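Local coordinates for Cys-Gly metallodipeptidase DUG1 (Saccharomyces cerevisiae, PDB 4G1P), which hydrolyses the Cys-Gly dipeptide as a metal-dependent dipeptidase and serves as the catalytic component of the glutathione-degrading complex, at residues S21-A26 with P141-I146; E117-V122 with K131-T136; T206-L211 with D413-R418; L438-G443 with M465-A470; M442-D447 with K455-N460. All coordinates share one frame; numbering follows the deposited sequence.

From the N terminus, contact 1 closes a long loop by bringing helix 16-28 against helix 135-154. Contact 2 lies within that loop. It closes the hairpin of strands 122-124 and 129-131 just before helix 135-154. Contact 3 opens after contact 1 has closed and spans some 200 residues to pair strand 210-226 with strand 415-419. Contacts 4 and 5 follow and share Met442 and Gly443. Contact 4 sets the end of strand 437-439 against helix 458-477. Contact 5 closes a shorter loop within that span, onto strand 455-457 and the start of the same helix. No two of these loops cross. Contact 3 touches contact 4 through Val210 and Pro441.

Contact 1 (S21-A26 with P141-I146)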
# COMPACT_ATOMS: atom_id res chain seq x y z
N SER A 21 -8.29 -26.55 23.57
CA SER A 21 -7.12 -27.14 22.97
C SER A 21 -7.32 -27.26 21.46
O SER A 21 -6.46 -26.85 20.66
CB SER A 21 -6.85 -28.50 23.59
OG SER A 21 -5.73 -29.10 22.99
N ARG A 22 -8.45 -27.81 21.07
CA ARG A 22 -8.77 -27.96 19.66
C ARG A 22 -8.74 -26.60 18.97
O ARG A 22 -8.17 -26.47 17.88
CB ARG A 22 -10.13 -28.62 19.51
CG ARG A 22 -10.71 -28.48 18.13
CD ARG A 22 -12.09 -29.11 18.05
NE ARG A 22 -12.02 -30.56 17.99
CZ ARG A 22 -12.96 -31.38 18.44
NH1 ARG A 22 -14.08 -30.90 18.98
NH2 ARG A 22 -12.79 -32.69 18.33
N LEU A 23 -9.31 -25.59 19.61
CA LEU A 23 -9.41 -24.27 19.01
C LEU A 23 -8.02 -23.61 18.91
O LEU A 23 -7.76 -22.83 18.01
CB LEU A 23 -10.39 -23.41 19.79
CG LEU A 23 -10.61 -21.99 19.28
CD1 LEU A 23 -11.12 -22.00 17.87
CD2 LEU A 23 -11.57 -21.26 20.20
N THR A 24 -7.12 -23.95 19.82
CA THR A 24 -5.80 -23.36 19.79
C THR A 24 -5.01 -23.85 18.59
O THR A 24 -4.35 -23.06 17.92
CB THR A 24 -4.99 -23.68 21.06
OG1 THR A 24 -5.70 -23.21 22.21
CG2 THR A 24 -3.64 -23.01 20.99
N LYS A 25 -5.08 -25.16 18.34
CA LYS A 25 -4.33 -25.76 17.24
C LYS A 25 -4.77 -25.18 15.91
O LYS A 25 -3.94 -24.83 15.07
CB LYS A 25 -4.51 -27.27 17.22
CG LYS A 25 -3.72 -28.00 18.28
CD LYS A 25 -4.25 -29.42 18.50
CE LYS A 25 -3.52 -30.09 19.64
NZ LYS A 25 -3.10 -29.06 20.63
N ALA A 26 -6.09 -25.09 15.75
CA ALA A 26 -6.71 -24.55 14.55
C ALA A 26 -6.27 -23.11 14.27
O ALA A 26 -5.88 -22.77 13.16
CB ALA A 26 -8.23 -24.62 14.69
N PRO A 141 -16.79 -20.52 15.60
CA PRO A 141 -18.13 -21.05 15.34
C PRO A 141 -18.09 -22.38 14.61
O PRO A 141 -18.80 -23.30 15.01
CB PRO A 141 -18.77 -19.97 14.46
CG PRO A 141 -18.01 -18.72 14.80
CD PRO A 141 -16.61 -19.17 15.04
N LEU A 142 -17.28 -22.49 13.56
CA LEU A 142 -17.14 -23.73 12.81
C LEU A 142 -16.86 -24.90 13.75
O LEU A 142 -17.59 -25.89 13.76
CB LEU A 142 -16.01 -23.61 11.78
CG LEU A 142 -15.78 -24.77 10.81
CD1 LEU A 142 -15.09 -24.26 9.57
CD2 LEU A 142 -14.95 -25.87 11.44
N LEU A 143 -15.78 -24.81 14.53
CA LEU A 143 -15.39 -25.90 15.41
C LEU A 143 -16.47 -26.18 16.46
O LEU A 143 -16.59 -27.31 16.96
CB LEU A 143 -14.05 -25.62 16.08
CG LEU A 143 -12.82 -25.59 15.16
CD1 LEU A 143 -11.58 -25.13 15.92
CD2 LEU A 143 -12.60 -26.97 14.54
N SER A 144 -17.26 -25.17 16.79
CA SER A 144 -18.33 -25.34 17.76
C SER A 144 -19.25 -26.50 17.40
O SER A 144 -19.65 -27.28 18.27
CB SER A 144 -19.13 -24.05 17.91
OG SER A 144 -18.37 -23.05 18.56
N TRP A 145 -19.58 -26.62 16.12
CA TRP A 145 -20.40 -27.75 15.66
C TRP A 145 -19.79 -29.08 16.08
O TRP A 145 -20.52 -29.98 16.51
CB TRP A 145 -20.60 -27.71 14.16
CG TRP A 145 -21.40 -26.53 13.71
CD1 TRP A 145 -20.96 -25.48 12.96
CD2 TRP A 145 -22.77 -26.25 14.02
NE1 TRP A 145 -21.98 -24.58 12.78
CE2 TRP A 145 -23.10 -25.03 13.41
CE3 TRP A 145 -23.76 -26.92 14.75
CZ2 TRP A 145 -24.37 -24.46 13.51
CZ3 TRP A 145 -25.02 -26.36 14.84
CH2 TRP A 145 -25.32 -25.14 14.22
N ILE A 146 -18.47 -29.21 15.98
CA ILE A 146 -17.82 -30.46 16.38
C ILE A 146 -17.83 -30.65 17.90
O ILE A 146 -18.10 -31.75 18.38
CB ILE A 146 -16.39 -30.55 15.87
CG1 ILE A 146 -16.36 -30.19 14.38
CG2 ILE A 146 -15.81 -31.93 16.15
CD1 ILE A 146 -14.97 -30.02 13.84
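Two helices of the alpha/beta catalytic scaffold pack here, with Leu143 of helix 135-154 set against Arg22, Leu23 and Ala26 of helix 16-28. The short segments run in broadly opposite directions, 141° apart, and their axes come no nearer than 10.6 Å. Side chains span this distance. Leu143 CD1 lies 3.6 Å from Ala26 CB and 3.7 Å from Leu23 CD1. The other branch, CD2, faces the aliphatic part of Arg22, 4.1 Å from its CD. Arg22 starts with CG anti to the backbone N (chi1 164°) and runs past Leu143 before bending at chi3. The bend turns the guanidinium toward Ile146. Ile146 CG2 sits over one face of that group, offset toward its rim, and is 3.5 Å from Arg22 NH1. The charged end is held beyond the two segments: NH1 makes a salt bridge with Asp150 and a hydrogen bond with Asn147, and NE donates to Gln52 of helix 39-55. A leucine here would probably leave Asp150 without this charged mate and Ile146 CG2 without the flat group it lies against. Helix 135-154 also carries the zinc ligand Asp137. The chemistry is therefore mixed: methyl groups fill the middle of the interface, while an arginine at its edge joins three helices through its polar end.

Contact 2 (E117-V122 with K131-T136); sequences EPFKLV and KGRGVT
Val122 and Lys131 form an antiparallel hydrogen-bonded pair in the beta hairpin of strands 122-124 and 129-131, which leads into the zinc-bearing helix 135-154. Both backbone groups of each residue are used. Val122 N donates to Lys131 O at 3.0 Å, and Lys131 N returns the bond to Val122 O at 2.8 Å. Lys131 O also receives a CA-H contact from Leu121. Further from the hairpin tip the regular pairing gives way to two turns. A type I turn runs from Glu117 to Lys120 and is closed by Lys120 N on Glu117 O. A type II turn runs from Gly132 to Val135, with only a weak bond across it. One bond ties the two turns together: Arg133 N donates to Pro118 O at 2.8 Å. The guanidinium of Arg133 is satisfied elsewhere. NH1 pairs with Glu454 and donates to Ser451 O, and NH2 donates to Pro107 O. Glu454 also accepts from Gly134 N and Thr136 N, and so ties this turn to the residue just before strand 455-457. Bends at chi2 (64°) and chi3 (82°) carry the polar end of Arg133 off, while the base of the chain stays against Phe119. Arg133 CB stands over one face of the ring, and the guanidinium is nearly perpendicular to it. On the side facing Leu23 of helix 16-28, Leu121 CD1 meets Val135 CG2 at 3.9 Å.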
# COMPACT_ATOMS: atom_id res chain seq x y z
N GLU A 117 0.09 -11.76 19.42
CA GLU A 117 0.39 -12.31 18.12
C GLU A 117 -0.85 -13.00 17.55
O GLU A 117 -1.36 -13.95 18.14
CB GLU A 117 1.55 -13.28 18.29
CG GLU A 117 2.49 -12.79 19.38
CD GLU A 117 3.66 -13.71 19.61
OE1 GLU A 117 4.41 -13.95 18.64
OE2 GLU A 117 3.83 -14.18 20.76
N PRO A 118 -1.33 -12.51 16.40
CA PRO A 118 -2.62 -12.89 15.82
C PRO A 118 -2.82 -14.39 15.64
O PRO A 118 -3.96 -14.86 15.73
CB PRO A 118 -2.64 -12.15 14.48
CG PRO A 118 -1.21 -11.76 14.21
CD PRO A 118 -0.61 -11.54 15.56
N PHE A 119 -1.74 -15.14 15.42
CA PHE A 119 -1.90 -16.59 15.28
C PHE A 119 -1.41 -17.38 16.47
O PHE A 119 -1.17 -18.56 16.36
CB PHE A 119 -1.30 -17.11 13.97
CG PHE A 119 -1.87 -16.45 12.75
CD1 PHE A 119 -3.05 -16.91 12.19
CD2 PHE A 119 -1.25 -15.35 12.20
CE1 PHE A 119 -3.58 -16.30 11.07
CE2 PHE A 119 -1.78 -14.73 11.09
CZ PHE A 119 -2.95 -15.21 10.52
N LYS A 120 -1.26 -16.72 17.60
CA LYS A 120 -1.12 -17.43 18.85
C LYS A 120 -2.39 -17.14 19.62
O LYS A 120 -2.59 -16.03 20.08
CB LYS A 120 0.10 -16.97 19.65
CG LYS A 120 1.43 -17.11 18.92
CD LYS A 120 1.70 -18.55 18.47
CE LYS A 120 2.37 -19.38 19.57
NZ LYS A 120 2.33 -20.85 19.28
N LEU A 121 -3.26 -18.13 19.75
CA LEU A 121 -4.52 -17.92 20.45
C LEU A 121 -4.30 -17.68 21.94
O LEU A 121 -3.87 -18.58 22.65
CB LEU A 121 -5.46 -19.12 20.25
CG LEU A 121 -6.80 -18.93 20.96
CD1 LEU A 121 -7.66 -17.94 20.17
CD2 LEU A 121 -7.50 -20.25 21.19
N VAL A 122 -4.60 -16.48 22.42
CA VAL A 122 -4.51 -16.19 23.83
C VAL A 122 -5.87 -16.34 24.48
O VAL A 122 -6.82 -15.64 24.12
CB VAL A 122 -4.05 -14.75 24.06
CG1 VAL A 122 -4.24 -14.35 25.54
CG2 VAL A 122 -2.60 -14.58 23.62
N LYS A 131 -8.37 -14.22 22.22
CA LYS A 131 -7.87 -13.28 21.21
C LYS A 131 -7.05 -14.03 20.17
O LYS A 131 -6.09 -14.74 20.50
CB LYS A 131 -7.01 -12.19 21.86
CG LYS A 131 -7.62 -11.68 23.15
CD LYS A 131 -6.77 -10.62 23.80
CE LYS A 131 -6.95 -9.29 23.07
NZ LYS A 131 -8.40 -9.03 22.78
N GLY A 132 -7.43 -13.86 18.90
CA GLY A 132 -6.71 -14.49 17.81
C GLY A 132 -7.43 -14.26 16.50
O GLY A 132 -8.65 -14.10 16.48
N ARG A 133 -6.67 -14.19 15.40
CA ARG A 133 -7.27 -14.02 14.07
C ARG A 133 -8.07 -15.26 13.69
O ARG A 133 -7.55 -16.37 13.70
CB ARG A 133 -6.21 -13.76 13.00
CG ARG A 133 -6.72 -13.95 11.57
CD ARG A 133 -7.83 -12.94 11.21
NE ARG A 133 -7.31 -11.63 10.81
CZ ARG A 133 -7.67 -10.46 11.33
NH1 ARG A 133 -8.57 -10.42 12.30
NH2 ARG A 133 -7.14 -9.34 10.89
N GLY A 134 -9.34 -15.07 13.35
CA GLY A 134 -10.17 -16.16 12.91
C GLY A 134 -10.99 -16.78 14.02
O GLY A 134 -11.78 -17.70 13.78
N VAL A 135 -10.82 -16.27 15.24
CA VAL A 135 -11.49 -16.89 16.37
C VAL A 135 -13.02 -16.68 16.34
O VAL A 135 -13.77 -17.56 16.73
CB VAL A 135 -10.87 -16.49 17.73
CG1 VAL A 135 -11.27 -15.09 18.15
CG2 VAL A 135 -11.27 -17.50 18.78
N THR A 136 -13.47 -15.54 15.82
CA THR A 136 -14.89 -15.34 15.59
C THR A 136 -15.28 -15.51 14.11
O THR A 136 -16.41 -15.85 13.80
CB THR A 136 -15.39 -13.97 16.11
OG1 THR A 136 -16.80 -14.03 16.34
CG2 THR A 136 -15.12 -12.87 15.10

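Contact 3 (T206-L211 with D413-R418); sequences TKKPVL and DPDFTR
Lys208 reaches Asp415 with a fully extended chain, and NZ forms a salt bridge to Asp415 OD1 at 2.7 Å. The ammonium comes from above the carboxylate plane, about 40° out of it. A water accepts weakly from Lys208 NZ and donates to Asp413 O at 2.9 Å. Beside this pair the backbones join as parallel strands. Asp415 N donates to Pro209 O at 3.2 Å. Leu211 N donates to Asp415 O at 2.9 Å. Thr417 N then donates to Leu211 O, also at 2.9 Å. Apolar groups pack on the two faces. Leu211 CG rests 3.8 Å from Pro414 CG, and Val210 CG1 lies 3.7 Å from Thr417 CG2. In the second shell, Glu286 forms another salt bridge with Lys208 NZ and gives its backbone N to Asp415 OD2. A methionine in place of Lys208 would probably leave the carboxylates of Asp415 and Glu286 close together without the positive charge that joins them. Strand 210-226 runs on to pair with strands 340-349 and 378-391, consistent with the passage from catalytic domain to lid. Helix 397-410 packs on Leu211 and Pro209 through Ala402, Thr406 and Tyr410. Trp314 of helix 306-314 meets Thr417, and Pro441, beyond strand 437-439, touches Val210.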
# COMPACT_ATOMS: atom_id res chain seq x y z
N THR A 206 -23.53 -5.92 21.98
CA THR A 206 -22.74 -6.76 22.85
C THR A 206 -23.51 -7.38 24.02
O THR A 206 -22.93 -8.14 24.79
CB THR A 206 -21.57 -5.98 23.44
OG1 THR A 206 -22.07 -4.98 24.33
CG2 THR A 206 -20.75 -5.32 22.32
N LYS A 207 -24.79 -7.09 24.13
CA LYS A 207 -25.54 -7.44 25.34
C LYS A 207 -26.67 -8.44 25.13
O LYS A 207 -27.09 -9.11 26.06
CB LYS A 207 -26.14 -6.18 25.96
CG LYS A 207 -25.24 -4.95 25.89
CD LYS A 207 -26.07 -3.68 25.67
CE LYS A 207 -25.21 -2.44 25.79
NZ LYS A 207 -24.42 -2.46 27.05
N LYS A 208 -27.17 -8.54 23.90
CA LYS A 208 -28.36 -9.31 23.63
C LYS A 208 -28.23 -10.15 22.36
O LYS A 208 -27.96 -9.62 21.29
CB LYS A 208 -29.56 -8.38 23.51
CG LYS A 208 -30.90 -9.09 23.51
CD LYS A 208 -32.04 -8.12 23.25
CE LYS A 208 -33.40 -8.81 23.31
NZ LYS A 208 -34.49 -7.81 23.10
N PRO A 209 -28.46 -11.47 22.48
CA PRO A 209 -28.37 -12.40 21.35
C PRO A 209 -29.40 -12.08 20.28
O PRO A 209 -30.41 -11.45 20.56
CB PRO A 209 -28.67 -13.76 21.99
CG PRO A 209 -29.36 -13.45 23.26
CD PRO A 209 -28.81 -12.15 23.73
N VAL A 210 -29.13 -12.50 19.05
CA VAL A 210 -30.01 -12.22 17.92
C VAL A 210 -30.14 -13.45 17.05
O VAL A 210 -29.34 -14.37 17.12
CB VAL A 210 -29.48 -11.03 17.03
CG1 VAL A 210 -29.08 -9.84 17.87
CG2 VAL A 210 -28.31 -11.47 16.18
N LEU A 211 -31.17 -13.47 16.22
CA LEU A 211 -31.21 -14.42 15.13
C LEU A 211 -31.31 -13.59 13.85
O LEU A 211 -31.98 -12.55 13.81
CB LEU A 211 -32.37 -15.40 15.28
CG LEU A 211 -32.30 -16.25 16.56
CD1 LEU A 211 -33.49 -17.15 16.64
CD2 LEU A 211 -31.01 -17.07 16.60
N ASP A 413 -35.56 -13.64 24.86
CA ASP A 413 -35.78 -13.99 23.46
C ASP A 413 -34.88 -13.11 22.60
O ASP A 413 -34.68 -11.93 22.90
CB ASP A 413 -37.26 -13.85 23.07
CG ASP A 413 -38.15 -14.87 23.77
OD1 ASP A 413 -38.00 -16.09 23.51
OD2 ASP A 413 -39.02 -14.46 24.57
N PRO A 414 -34.30 -13.68 21.55
CA PRO A 414 -33.36 -12.92 20.71
C PRO A 414 -34.07 -11.88 19.90
O PRO A 414 -35.20 -12.10 19.51
CB PRO A 414 -32.82 -13.99 19.77
CG PRO A 414 -33.91 -15.02 19.72
CD PRO A 414 -34.45 -15.07 21.10
N ASP A 415 -33.43 -10.75 19.63
CA ASP A 415 -33.93 -9.84 18.63
C ASP A 415 -33.84 -10.51 17.27
O ASP A 415 -33.01 -11.40 17.06
CB ASP A 415 -33.12 -8.54 18.61
CG ASP A 415 -33.47 -7.62 19.75
OD1 ASP A 415 -34.54 -7.83 20.36
OD2 ASP A 415 -32.70 -6.68 20.05
N PHE A 416 -34.72 -10.12 16.36
CA PHE A 416 -34.62 -10.60 14.99
C PHE A 416 -33.98 -9.52 14.12
O PHE A 416 -34.51 -8.43 13.96
CB PHE A 416 -36.00 -10.99 14.47
CG PHE A 416 -36.52 -12.27 15.04
CD1 PHE A 416 -37.04 -12.31 16.32
CD2 PHE A 416 -36.49 -13.43 14.29
CE1 PHE A 416 -37.53 -13.50 16.83
CE2 PHE A 416 -36.98 -14.62 14.80
CZ PHE A 416 -37.50 -14.65 16.07
N THR A 417 -32.82 -9.83 13.57
CA THR A 417 -32.00 -8.79 12.96
C THR A 417 -31.57 -9.16 11.57
O THR A 417 -31.58 -10.33 11.17
CB THR A 417 -30.72 -8.56 13.76
OG1 THR A 417 -29.95 -9.77 13.76
CG2 THR A 417 -31.02 -8.16 15.18
N ARG A 418 -31.17 -8.15 10.82
CA ARG A 418 -30.51 -8.39 9.55
C ARG A 418 -29.03 -8.16 9.74
O ARG A 418 -28.59 -7.86 10.84
CB ARG A 418 -31.13 -7.51 8.47
CG ARG A 418 -32.57 -7.91 8.20
CD ARG A 418 -33.31 -6.89 7.38
NE ARG A 418 -32.90 -6.93 5.98
CZ ARG A 418 -33.59 -6.37 5.01
NH1 ARG A 418 -34.73 -5.75 5.28
NH2 ARG A 418 -33.16 -6.43 3.76
O HOH W 1 -36.84 -10.07 22.75

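Contact 4 (L438-G443 with M465-A470)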
# COMPACT_ATOMS: atom_id res chain seq x y z
N LEU A 438 -31.11 -20.76 8.33
CA LEU A 438 -31.04 -19.98 9.56
C LEU A 438 -29.62 -19.47 9.82
O LEU A 438 -28.65 -20.23 9.69
CB LEU A 438 -31.48 -20.86 10.72
CG LEU A 438 -31.06 -20.37 12.10
CD1 LEU A 438 -31.90 -19.19 12.52
CD2 LEU A 438 -31.16 -21.50 13.11
N LEU A 439 -29.48 -18.20 10.19
CA LEU A 439 -28.19 -17.69 10.64
C LEU A 439 -28.13 -17.54 12.15
O LEU A 439 -28.90 -16.79 12.74
CB LEU A 439 -27.89 -16.34 10.00
CG LEU A 439 -27.93 -16.31 8.49
CD1 LEU A 439 -27.43 -14.97 8.04
CD2 LEU A 439 -27.08 -17.41 7.91
N LEU A 440 -27.20 -18.26 12.77
CA LEU A 440 -27.09 -18.34 14.23
C LEU A 440 -25.76 -17.76 14.70
O LEU A 440 -24.80 -18.49 14.92
CB LEU A 440 -27.13 -19.80 14.68
CG LEU A 440 -27.82 -20.22 15.97
CD1 LEU A 440 -27.33 -21.58 16.40
CD2 LEU A 440 -27.66 -19.20 17.09
N PRO A 441 -25.72 -16.44 14.88
CA PRO A 441 -24.49 -15.74 15.28
C PRO A 441 -23.92 -16.26 16.59
O PRO A 441 -24.64 -16.42 17.57
CB PRO A 441 -24.95 -14.29 15.47
CG PRO A 441 -26.40 -14.41 15.80
CD PRO A 441 -26.90 -15.57 14.95
N MET A 442 -22.62 -16.51 16.62
CA MET A 442 -22.01 -16.86 17.88
C MET A 442 -21.58 -15.62 18.63
O MET A 442 -22.00 -15.39 19.76
CB MET A 442 -20.82 -17.78 17.68
CG MET A 442 -20.05 -18.04 18.96
SD MET A 442 -19.16 -19.58 18.84
CE MET A 442 -20.38 -20.75 19.42
N GLY A 443 -20.74 -14.81 17.98
CA GLY A 443 -20.10 -13.72 18.68
C GLY A 443 -20.84 -12.39 18.76
O GLY A 443 -21.99 -12.26 18.32
N MET A 465 -22.54 -22.59 21.93
CA MET A 465 -22.49 -24.03 21.75
C MET A 465 -23.75 -24.67 22.32
O MET A 465 -24.39 -25.50 21.67
CB MET A 465 -21.26 -24.62 22.43
CG MET A 465 -20.03 -24.64 21.53
SD MET A 465 -18.59 -25.40 22.32
CE MET A 465 -18.14 -24.14 23.51
N LYS A 466 -24.09 -24.25 23.53
CA LYS A 466 -25.30 -24.71 24.19
C LYS A 466 -26.50 -24.30 23.35
O LYS A 466 -27.46 -25.05 23.25
CB LYS A 466 -25.38 -24.14 25.60
CG LYS A 466 -24.27 -24.64 26.51
CD LYS A 466 -24.28 -23.96 27.87
CE LYS A 466 -23.33 -24.64 28.85
NZ LYS A 466 -23.38 -24.04 30.21
N THR A 467 -26.43 -23.12 22.74
CA THR A 467 -27.54 -22.68 21.89
C THR A 467 -27.64 -23.54 20.63
O THR A 467 -28.73 -23.90 20.18
CB THR A 467 -27.47 -21.18 21.54
OG1 THR A 467 -27.60 -20.40 22.73
CG2 THR A 467 -28.60 -20.78 20.59
N MET A 468 -26.49 -23.89 20.07
CA MET A 468 -26.48 -24.79 18.93
C MET A 468 -27.04 -26.16 19.33
O MET A 468 -27.77 -26.79 18.56
CB MET A 468 -25.05 -24.95 18.39
CG MET A 468 -24.45 -23.74 17.72
SD MET A 468 -22.72 -24.13 17.35
CE MET A 468 -22.25 -22.87 16.15
N ALA A 469 -26.70 -26.63 20.52
CA ALA A 469 -27.20 -27.92 20.97
C ALA A 469 -28.73 -27.93 21.12
O ALA A 469 -29.41 -28.85 20.68
CB ALA A 469 -26.53 -28.31 22.27
N ALA A 470 -29.27 -26.90 21.76
CA ALA A 470 -30.70 -26.88 22.00
C ALA A 470 -31.45 -26.69 20.69
O ALA A 470 -32.50 -27.30 20.46
CB ALA A 470 -31.08 -25.81 22.99
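Leu440 and Met442, just past strand 437-439 of the mixed sheet, pack against Met465, Thr467 and Met468 of helix 458-477 in the alpha/beta scaffold. The contact is buried and built from apolar side chains. Leu440 divides its two methyls between neighbouring residues of the helix. CD1 lies 3.8 Å from Met468 CG, and CD2 lies 4.0 Å from Thr467 CG2. Met442 adds a looser methyl contact, with CE 4.3 Å from Met468 CE. Its CG is anti to the backbone N (chi1 173°), and a bend at chi3 (-88°) turns the methyl toward the helix.

Polar groups near these side chains find partners outside the pair. Thr467 OG1 bonds to Gly463 O one turn earlier, which leaves its methyl to face the leucine. Leu440 O takes a hydrogen bond from Ser199 OG. Helix 135-154 covers another flank, where Ser144 touches both Met442 and Met468 and Trp145 touches Met468. The far end of the contact brings a methyl up to the helix backbone: Met442 CE is 3.8 Å from Met465 N and 4.4 Å from Met465 CG.

Contact 5 (M442-D447 with K455-N460)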
# COMPACT_ATOMS: atom_id res chain seq x y z
N MET A 442 -22.62 -16.51 16.62
CA MET A 442 -22.01 -16.86 17.88
C MET A 442 -21.58 -15.62 18.63
O MET A 442 -22.00 -15.39 19.76
CB MET A 442 -20.82 -17.78 17.68
CG MET A 442 -20.05 -18.04 18.96
SD MET A 442 -19.16 -19.58 18.84
CE MET A 442 -20.38 -20.75 19.42
N GLY A 443 -20.74 -14.81 17.98
CA GLY A 443 -20.10 -13.72 18.68
C GLY A 443 -20.84 -12.39 18.76
O GLY A 443 -21.99 -12.26 18.32
N ARG A 444 -20.15 -11.40 19.33
CA ARG A 444 -20.69 -10.06 19.50
C ARG A 444 -20.27 -9.15 18.36
O ARG A 444 -19.37 -9.48 17.60
CB ARG A 444 -20.24 -9.47 20.83
CG ARG A 444 -20.37 -10.43 22.00
CD ARG A 444 -20.13 -9.71 23.29
NE ARG A 444 -20.15 -10.62 24.44
CZ ARG A 444 -19.77 -10.27 25.66
NH1 ARG A 444 -19.33 -9.03 25.89
NH2 ARG A 444 -19.81 -11.16 26.65
N GLY A 445 -20.92 -8.00 18.25
CA GLY A 445 -20.69 -7.11 17.13
C GLY A 445 -19.42 -6.28 17.26
O GLY A 445 -19.12 -5.47 16.39
N ASP A 446 -18.70 -6.47 18.36
CA ASP A 446 -17.44 -5.77 18.57
C ASP A 446 -16.28 -6.74 18.63
O ASP A 446 -15.26 -6.46 19.25
CB ASP A 446 -17.51 -4.91 19.84
CG ASP A 446 -17.49 -5.74 21.13
OD1 ASP A 446 -17.69 -6.97 21.08
OD2 ASP A 446 -17.30 -5.14 22.21
N ASP A 447 -16.44 -7.88 17.98
CA ASP A 447 -15.43 -8.93 18.02
C ASP A 447 -14.18 -8.55 17.22
O ASP A 447 -13.12 -9.15 17.38
CB ASP A 447 -16.05 -10.26 17.55
CG ASP A 447 -16.86 -10.95 18.64
OD1 ASP A 447 -17.07 -10.32 19.69
OD2 ASP A 447 -17.28 -12.11 18.47
N LYS A 455 -11.49 -10.95 18.74
CA LYS A 455 -11.76 -11.64 19.99
C LYS A 455 -13.06 -12.43 19.90
O LYS A 455 -13.92 -12.15 19.06
CB LYS A 455 -11.88 -10.63 21.13
CG LYS A 455 -13.34 -10.33 21.52
CD LYS A 455 -13.63 -8.83 21.48
CE LYS A 455 -14.91 -8.47 22.21
NZ LYS A 455 -16.12 -9.06 21.59
N LEU A 456 -13.17 -13.43 20.76
CA LEU A 456 -14.43 -14.13 20.98
C LEU A 456 -14.60 -14.23 22.48
O LEU A 456 -13.73 -14.75 23.16
CB LEU A 456 -14.40 -15.53 20.35
CG LEU A 456 -15.74 -16.28 20.48
CD1 LEU A 456 -16.87 -15.43 19.93
CD2 LEU A 456 -15.71 -17.64 19.76
N ASP A 457 -15.70 -13.70 23.00
CA ASP A 457 -15.96 -13.81 24.42
C ASP A 457 -16.31 -15.25 24.74
O ASP A 457 -17.06 -15.88 24.00
CB ASP A 457 -17.08 -12.87 24.85
CG ASP A 457 -16.75 -11.41 24.57
OD1 ASP A 457 -16.05 -10.78 25.39
OD2 ASP A 457 -17.19 -10.91 23.52
N ILE A 458 -15.74 -15.78 25.81
CA ILE A 458 -15.96 -17.17 26.19
C ILE A 458 -17.45 -17.41 26.49
O ILE A 458 -17.97 -18.51 26.25
CB ILE A 458 -15.06 -17.59 27.39
CG1 ILE A 458 -13.59 -17.40 27.02
CG2 ILE A 458 -15.28 -19.03 27.75
CD1 ILE A 458 -12.62 -17.85 28.09
N SER A 459 -18.13 -16.38 26.97
CA SER A 459 -19.57 -16.49 27.24
C SER A 459 -20.36 -16.74 25.97
O SER A 459 -21.32 -17.50 25.98
CB SER A 459 -20.10 -15.24 27.95
OG SER A 459 -20.03 -14.12 27.11
N ASN A 460 -19.93 -16.13 24.87
CA ASN A 460 -20.55 -16.39 23.56
C ASN A 460 -20.13 -17.74 22.99
O ASN A 460 -20.91 -18.41 22.31
CB ASN A 460 -20.22 -15.29 22.57
CG ASN A 460 -20.92 -14.00 22.90
OD1 ASN A 460 -20.59 -13.34 23.89
ND2 ASN A 460 -21.88 -13.61 22.07
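Lys455 NZ is gripped by three carboxylates. It bonds Asp446 OD1 at 2.7 Å, Asp457 OD2 at 2.9 Å and Asp447 OD1 at a modelled length too short to trust. Asp446 OD1 is met from above its carboxylate plane, 43° out, while Asp457 OD2 is met on its syn side, though also tilted out of the plane. The ammonium probably offsets the mutual repulsion of the gathered aspartates. Asp457 is shared with Arg444. Their flat groups stack, with planes 17° apart and Asp457 CG over the centre of the guanidinium. This salt bridge works by charge alone, since no N-H points at the oxygen. The N-H groups at the guanidinium edge serve other partners, near its plane: Arg444 NE donates to Asn460 OD1 at 2.8 Å, and NH2 donates to Ser459 OG at 3.0 Å. A type I turn from Arg444 to Asp447 thus docks on strand 455-457 and the first turn of helix 458-477. The loop between them carries the zinc ligand His450. Its two ends are drawn together by Lys455 N, which donates to Asp447 O at 2.8 Å. Asn460 ND2 donates to Met442 O at 2.9 Å, and that oxygen lies almost in the amide plane of Asn460. Asp447 OD2 bonds Thr136 OG1 of helix 135-154. Leu456, with CG anti to the backbone N (chi1 -176°), lays CD1 3.9 Å from Gly443 CA, where a beta carbon would clash with Asp447 OD2.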